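Local coordinates for beta-d-glucoside glucohydrolase (Hypocrea jecorina, PDB 3ZZ1), which probably hydrolyses terminal, non-reducing beta-D-glucosyl residues, releasing beta-D-glucose, in the breakdown of cellulose, at residues S354-G359 and I432-A437; P176-L181 and A682-V687. All blocks are in the same frame, centred on the assembly; numbering follows the deposited sequence.

Interaction 1. Residues S354-G359 and I432-A437; sequences SAAIIG and IVFITA
A355 and A356 rest on F434 and T436 in a buried, apolar contact bridged by one water. It lies in the C-terminal domain of this family 3 glycoside hydrolase, where the 3-10 turn 354-356 leaves strand 348-352 and folds back over strand 430-437, its neighbour in the sheet. The two chains come closest at A355 and F434, whose CA atoms are 5.5 Å apart, an approach that the small CB of A355, directed at the strand, allows. A355 CB meets the methyl T436 CG2 at 3.5 Å, while T436 OG1 is hydrogen-bonded to D374 OD2, so the threonine serves both an apolar and a polar neighbour. A356 lies over one face of the F434 ring, its methyl small enough to sit there. Its CB makes an off-centre CH-pi contact, 4.2 Å from the ring centroid and 30° off the normal, with CD1 the nearest ring atom. The phenylalanine reaches this place because CG stands anti to its own carbonyl carbon (chi1 -72°), which lays the ring beneath the turn. Replacing F434 with an alanine would probably open a gap under A356 and deprive its methyl group of the aromatic face. The water accepts from A355 N at 3.0 Å and donates to F434 O at 2.8 Å, thereby satisfying two buried backbone groups where the turn has drawn away from direct strand pairing. Two residues earlier, I432 still pairs with A350 and V352 through backbone bonds. The strand's alternation separates its two faces: F434 also packs on P395 and I399 of helix 395-404, whereas V433 and I435 pack on helix 462-472. Strand 476-482 is the next in the sheet, and its V479 touches F434.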
loop_
_atom_site.group_PDB
_atom_site.type_symbol
_atom_site.label_atom_id
_atom_site.label_comp_id
_atom_site.label_asym_id
_atom_site.label_seq_id
_atom_site.Cartn_x
_atom_site.Cartn_y
_atom_site.Cartn_z
ATOM N N SER A 354 -6.049 -5.033 -26.206
ATOM C CA SER A 354 -5.157 -3.880 -26.299
ATOM C C SER A 354 -4.156 -3.851 -25.145
ATOM O O SER A 354 -3.052 -3.335 -25.301
ATOM C CB SER A 354 -5.955 -2.585 -26.322
ATOM O OG SER A 354 -6.655 -2.414 -25.105
ATOM N N ALA A 355 -4.550 -4.414 -24.001
ATOM C CA ALA A 355 -3.700 -4.475 -22.801
ATOM C C ALA A 355 -2.539 -5.474 -22.912
ATOM O O ALA A 355 -1.711 -5.575 -22.005
ATOM C CB ALA A 355 -4.545 -4.782 -21.573
ATOM N N ALA A 356 -2.486 -6.207 -24.020
ATOM C CA ALA A 356 -1.375 -7.116 -24.294
ATOM C C ALA A 356 -0.122 -6.390 -24.795
ATOM O O ALA A 356 0.997 -6.854 -24.566
ATOM C CB ALA A 356 -1.805 -8.189 -25.288
ATOM N N ILE A 357 -0.307 -5.248 -25.460
ATOM C CA ILE A 357 0.810 -4.536 -26.108
ATOM C C ILE A 357 1.187 -3.181 -25.490
ATOM O O ILE A 357 0.467 -2.642 -24.653
ATOM C CB ILE A 357 0.557 -4.336 -27.627
ATOM C CG1 ILE A 357 -0.679 -3.451 -27.858
ATOM C CG2 ILE A 357 0.445 -5.688 -28.333
ATOM C CD1 ILE A 357 -0.694 -2.753 -29.212
ATOM N N ILE A 358 2.324 -2.644 -25.927
ATOM C CA ILE A 358 2.776 -1.306 -25.542
ATOM C C ILE A 358 1.785 -0.248 -26.042
ATOM O O ILE A 358 1.415 -0.242 -27.218
ATOM C CB ILE A 358 4.197 -1.002 -26.106
ATOM C CG1 ILE A 358 5.263 -1.925 -25.487
ATOM C CG2 ILE A 358 4.568 0.473 -25.924
ATOM C CD1 ILE A 358 5.524 -1.708 -24.002
ATOM N N GLY A 359 1.357 0.628 -25.136
ATOM C CA GLY A 359 0.493 1.751 -25.479
ATOM C C GLY A 359 1.019 3.039 -24.873
ATOM O O GLY A 359 2.180 3.108 -24.464
ATOM N N ILE A 432 -5.228 -16.399 -24.924
ATOM C CA ILE A 432 -4.953 -15.598 -23.734
ATOM C C ILE A 432 -5.520 -14.193 -23.934
ATOM O O ILE A 432 -5.043 -13.450 -24.794
ATOM C CB ILE A 432 -3.431 -15.533 -23.406
ATOM C CG1 ILE A 432 -2.791 -16.928 -23.486
ATOM C CG2 ILE A 432 -3.214 -14.922 -22.031
ATOM C CD1 ILE A 432 -1.254 -16.942 -23.414
ATOM N N VAL A 433 -6.536 -13.845 -23.141
ATOM C CA VAL A 433 -7.232 -12.558 -23.265
ATOM C C VAL A 433 -6.817 -11.599 -22.150
ATOM O O VAL A 433 -6.778 -11.974 -20.971
ATOM C CB VAL A 433 -8.775 -12.725 -23.268
ATOM C CG1 VAL A 433 -9.470 -11.419 -23.657
ATOM C CG2 VAL A 433 -9.193 -13.817 -24.220
ATOM N N PHE A 434 -6.517 -10.361 -22.535
ATOM C CA PHE A 434 -6.001 -9.353 -21.612
ATOM C C PHE A 434 -7.004 -8.246 -21.350
ATOM O O PHE A 434 -7.402 -7.515 -22.264
ATOM C CB PHE A 434 -4.684 -8.773 -22.130
ATOM C CG PHE A 434 -3.533 -9.728 -22.039
ATOM C CD1 PHE A 434 -3.335 -10.698 -23.015
ATOM C CD2 PHE A 434 -2.659 -9.679 -20.962
ATOM C CE1 PHE A 434 -2.278 -11.594 -22.925
ATOM C CE2 PHE A 434 -1.603 -10.569 -20.872
ATOM C CZ PHE A 434 -1.414 -11.529 -21.856
ATOM N N ILE A 435 -7.418 -8.143 -20.091
ATOM C CA ILE A 435 -8.384 -7.137 -19.667
ATOM C C ILE A 435 -7.834 -6.330 -18.491
ATOM O O ILE A 435 -6.907 -6.773 -17.806
ATOM C CB ILE A 435 -9.775 -7.757 -19.327
ATOM C CG1 ILE A 435 -9.697 -8.655 -18.087
ATOM C CG2 ILE A 435 -10.353 -8.506 -20.541
ATOM C CD1 ILE A 435 -11.042 -9.171 -17.601
ATOM N N THR A 436 -8.392 -5.139 -18.280
ATOM C CA THR A 436 -7.917 -4.231 -17.237
ATOM C C THR A 436 -9.048 -3.473 -16.545
ATOM O O THR A 436 -10.176 -3.408 -17.043
ATOM C CB THR A 436 -6.955 -3.150 -17.796
ATOM O OG1 THR A 436 -7.628 -2.375 -18.795
ATOM C CG2 THR A 436 -5.668 -3.754 -18.370
ATOM N N ALA A 437 -8.720 -2.918 -15.382
ATOM C CA ALA A 437 -9.460 -1.817 -14.782
ATOM C C ALA A 437 -8.445 -0.867 -14.152
ATOM O O ALA A 437 -7.414 -1.303 -13.636
ATOM C CB ALA A 437 -10.453 -2.315 -13.757
HETATM O O HOH W 1 -7.454 -4.950 -23.281
#

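Interaction 2. Residues P176-L181 and A682-V687; sequences PDDRTL and ASQKWV
D178, in the first turn of helix 178-194, meets Q684 of a G1 beta bulge in the fibronectin type III-like region. Q684 and K685 both face D680, and Q684 takes up the left-handed backbone conformation of the bulge (phi 51°). The contact between the segments is slight, burying 67 Å²: Q684 NE2 gives D178 OD2 a weak, bent hydrogen bond of 3.0 Å between partly exposed side chains. The amide and carboxylate planes are turned 39° apart. In D178 a chi1 of -178° carries the carboxylate out to Q684, which bends at chi2 to bring its amide across. A carboxylate suits this place because two N-H donors, W679 NE1 and the weaker Q684 NE2, meet OD2; OD1 has a weak bond with Y217 OH. The amide of Q684 is equally well suited, as NE2 reaches T681 O and OE1 pairs with Y217 OH. Denser packing forms two separate flanks beside this bond: L181 is buried against Y217 and T218 of helix 216-226, while W686 sets its ring edge-to-face with W679 and also meets W187. By contrast, D177, A682 and K685 are exposed. D177 nevertheless has a task as the helix N-cap, with a short side chain that can fold back on the helix start. Its OD1 accepts from T180 OG1 at 2.6 Å, and its OD2 is met from above the carboxylate plane by T180 N at 3.0 Å.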
loop_
_atom_site.group_PDB
_atom_site.type_symbol
_atom_site.label_atom_id
_atom_site.label_comp_id
_atom_site.label_asym_id
_atom_site.label_seq_id
_atom_site.Cartn_x
_atom_site.Cartn_y
_atom_site.Cartn_z
ATOM N N PRO A 176 -15.992 8.343 11.671
ATOM C CA PRO A 176 -16.193 7.077 12.379
ATOM C C PRO A 176 -16.206 7.264 13.891
ATOM O O PRO A 176 -15.760 8.302 14.386
ATOM C CB PRO A 176 -14.959 6.259 11.982
ATOM C CG PRO A 176 -13.909 7.279 11.765
ATOM C CD PRO A 176 -14.619 8.458 11.146
ATOM N N ASP A 177 -16.709 6.261 14.608
ATOM C CA ASP A 177 -16.576 6.203 16.066
ATOM C C ASP A 177 -15.100 6.089 16.459
ATOM O O ASP A 177 -14.242 5.765 15.623
ATOM C CB ASP A 177 -17.377 5.028 16.644
ATOM C CG ASP A 177 -16.878 3.679 16.145
ATOM O OD1 ASP A 177 -17.280 3.257 15.045
ATOM O OD2 ASP A 177 -16.070 3.043 16.841
ATOM N N ASP A 178 -14.811 6.351 17.730
ATOM C CA ASP A 178 -13.439 6.368 18.230
ATOM C C ASP A 178 -12.713 5.029 18.060
ATOM O O ASP A 178 -11.569 5.001 17.601
ATOM C CB ASP A 178 -13.407 6.807 19.695
ATOM C CG ASP A 178 -12.000 6.893 20.245
ATOM O OD1 ASP A 178 -11.287 7.860 19.913
ATOM O OD2 ASP A 178 -11.607 5.988 21.013
ATOM N N ARG A 179 -13.372 3.928 18.421
ATOM C CA ARG A 179 -12.744 2.612 18.317
ATOM C C ARG A 179 -12.356 2.284 16.876
ATOM O O ARG A 179 -11.262 1.772 16.637
ATOM C CB ARG A 179 -13.616 1.502 18.917
ATOM C CG ARG A 179 -12.891 0.158 18.994
ATOM C CD ARG A 179 -13.742 -0.936 19.613
ATOM N NE ARG A 179 -13.148 -2.249 19.365
ATOM C CZ ARG A 179 -13.818 -3.399 19.356
ATOM N NH1 ARG A 179 -15.127 -3.421 19.584
ATOM N NH2 ARG A 179 -13.174 -4.532 19.103
ATOM N N THR A 180 -13.241 2.596 15.931
ATOM C CA THR A 180 -12.976 2.385 14.509
ATOM C C THR A 180 -11.774 3.202 14.042
ATOM O O THR A 180 -10.903 2.687 13.334
ATOM C CB THR A 180 -14.210 2.724 13.638
ATOM O OG1 THR A 180 -15.311 1.899 14.033
ATOM C CG2 THR A 180 -13.926 2.482 12.158
ATOM N N LEU A 181 -11.733 4.472 14.444
ATOM C CA LEU A 181 -10.624 5.350 14.099
ATOM C C LEU A 181 -9.288 4.745 14.526
ATOM O O LEU A 181 -8.343 4.720 13.740
ATOM C CB LEU A 181 -10.812 6.750 14.708
ATOM C CG LEU A 181 -9.646 7.747 14.576
ATOM C CD1 LEU A 181 -9.359 8.080 13.119
ATOM C CD2 LEU A 181 -9.909 9.018 15.362
ATOM N N ALA A 682 -13.379 4.538 26.283
ATOM C CA ALA A 682 -13.515 5.224 27.573
ATOM C C ALA A 682 -12.178 5.510 28.255
ATOM O O ALA A 682 -11.953 6.618 28.732
ATOM C CB ALA A 682 -14.452 4.448 28.507
ATOM N N SER A 683 -11.286 4.522 28.283
ATOM C CA SER A 683 -9.975 4.686 28.921
ATOM C C SER A 683 -8.861 5.094 27.946
ATOM O O SER A 683 -7.739 5.379 28.371
ATOM C CB SER A 683 -9.580 3.414 29.679
ATOM O OG SER A 683 -9.498 2.297 28.807
ATOM N N GLN A 684 -9.179 5.135 26.650
ATOM C CA GLN A 684 -8.200 5.451 25.590
ATOM C C GLN A 684 -6.948 4.574 25.718
ATOM O O GLN A 684 -5.815 5.063 25.766
ATOM C CB GLN A 684 -7.846 6.951 25.564
ATOM C CG GLN A 684 -9.031 7.880 25.279
ATOM C CD GLN A 684 -9.277 8.101 23.795
ATOM O OE1 GLN A 684 -8.581 8.887 23.141
ATOM N NE2 GLN A 684 -10.295 7.433 23.261
ATOM N N LYS A 685 -7.177 3.267 25.786
ATOM C CA LYS A 685 -6.113 2.298 25.999
ATOM C C LYS A 685 -6.371 1.033 25.203
ATOM O O LYS A 685 -7.522 0.662 24.965
ATOM C CB LYS A 685 -5.992 1.949 27.486
ATOM C CG LYS A 685 -5.346 3.040 28.329
ATOM C CD LYS A 685 -5.582 2.817 29.810
ATOM C CE LYS A 685 -5.233 4.061 30.613
ATOM N NZ LYS A 685 -3.822 4.473 30.382
ATOM N N TRP A 686 -5.286 0.385 24.791
ATOM C CA TRP A 686 -5.356 -0.936 24.185
ATOM C C TRP A 686 -5.455 -1.971 25.289
ATOM O O TRP A 686 -4.647 -1.978 26.223
ATOM C CB TRP A 686 -4.127 -1.194 23.326
ATOM C CG TRP A 686 -4.157 -0.470 22.019
ATOM C CD1 TRP A 686 -3.552 0.717 21.724
ATOM C CD2 TRP A 686 -4.829 -0.886 20.827
ATOM N NE1 TRP A 686 -3.803 1.065 20.421
ATOM C CE2 TRP A 686 -4.584 0.098 19.846
ATOM C CE3 TRP A 686 -5.610 -1.999 20.490
ATOM C CZ2 TRP A 686 -5.094 0.004 18.550
ATOM C CZ3 TRP A 686 -6.117 -2.093 19.205
ATOM C CH2 TRP A 686 -5.856 -1.096 18.250
ATOM N N VAL A 687 -6.458 -2.836 25.184
ATOM C CA VAL A 687 -6.759 -3.796 26.234
ATOM C C VAL A 687 -6.783 -5.208 25.660
ATOM O O VAL A 687 -7.363 -5.443 24.598
ATOM C CB VAL A 687 -8.120 -3.466 26.918
ATOM C CG1 VAL A 687 -8.472 -4.498 28.005
ATOM C CG2 VAL A 687 -8.104 -2.043 27.506
#

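From the N terminus, the chain first passes through 176-181, at the start of a helix in the TIM-barrel-type N-terminal domain. It then enters the C-terminal glycoside hydrolase domain, where interaction 1 closes a loop with 72 residues between its segments, joining the turn that follows strand 348-352 to the neighbouring strand 430-437. Only at 682-687 does interaction 2 close its own, far longer loop, with 500 residues between the segments. The smaller loop therefore nests wholly within the larger. Interaction 1 is local to one domain; interaction 2 links the first domain to the fibronectin type III-like one. Their centres are 45 Å apart, on opposite sides of the chain's centre.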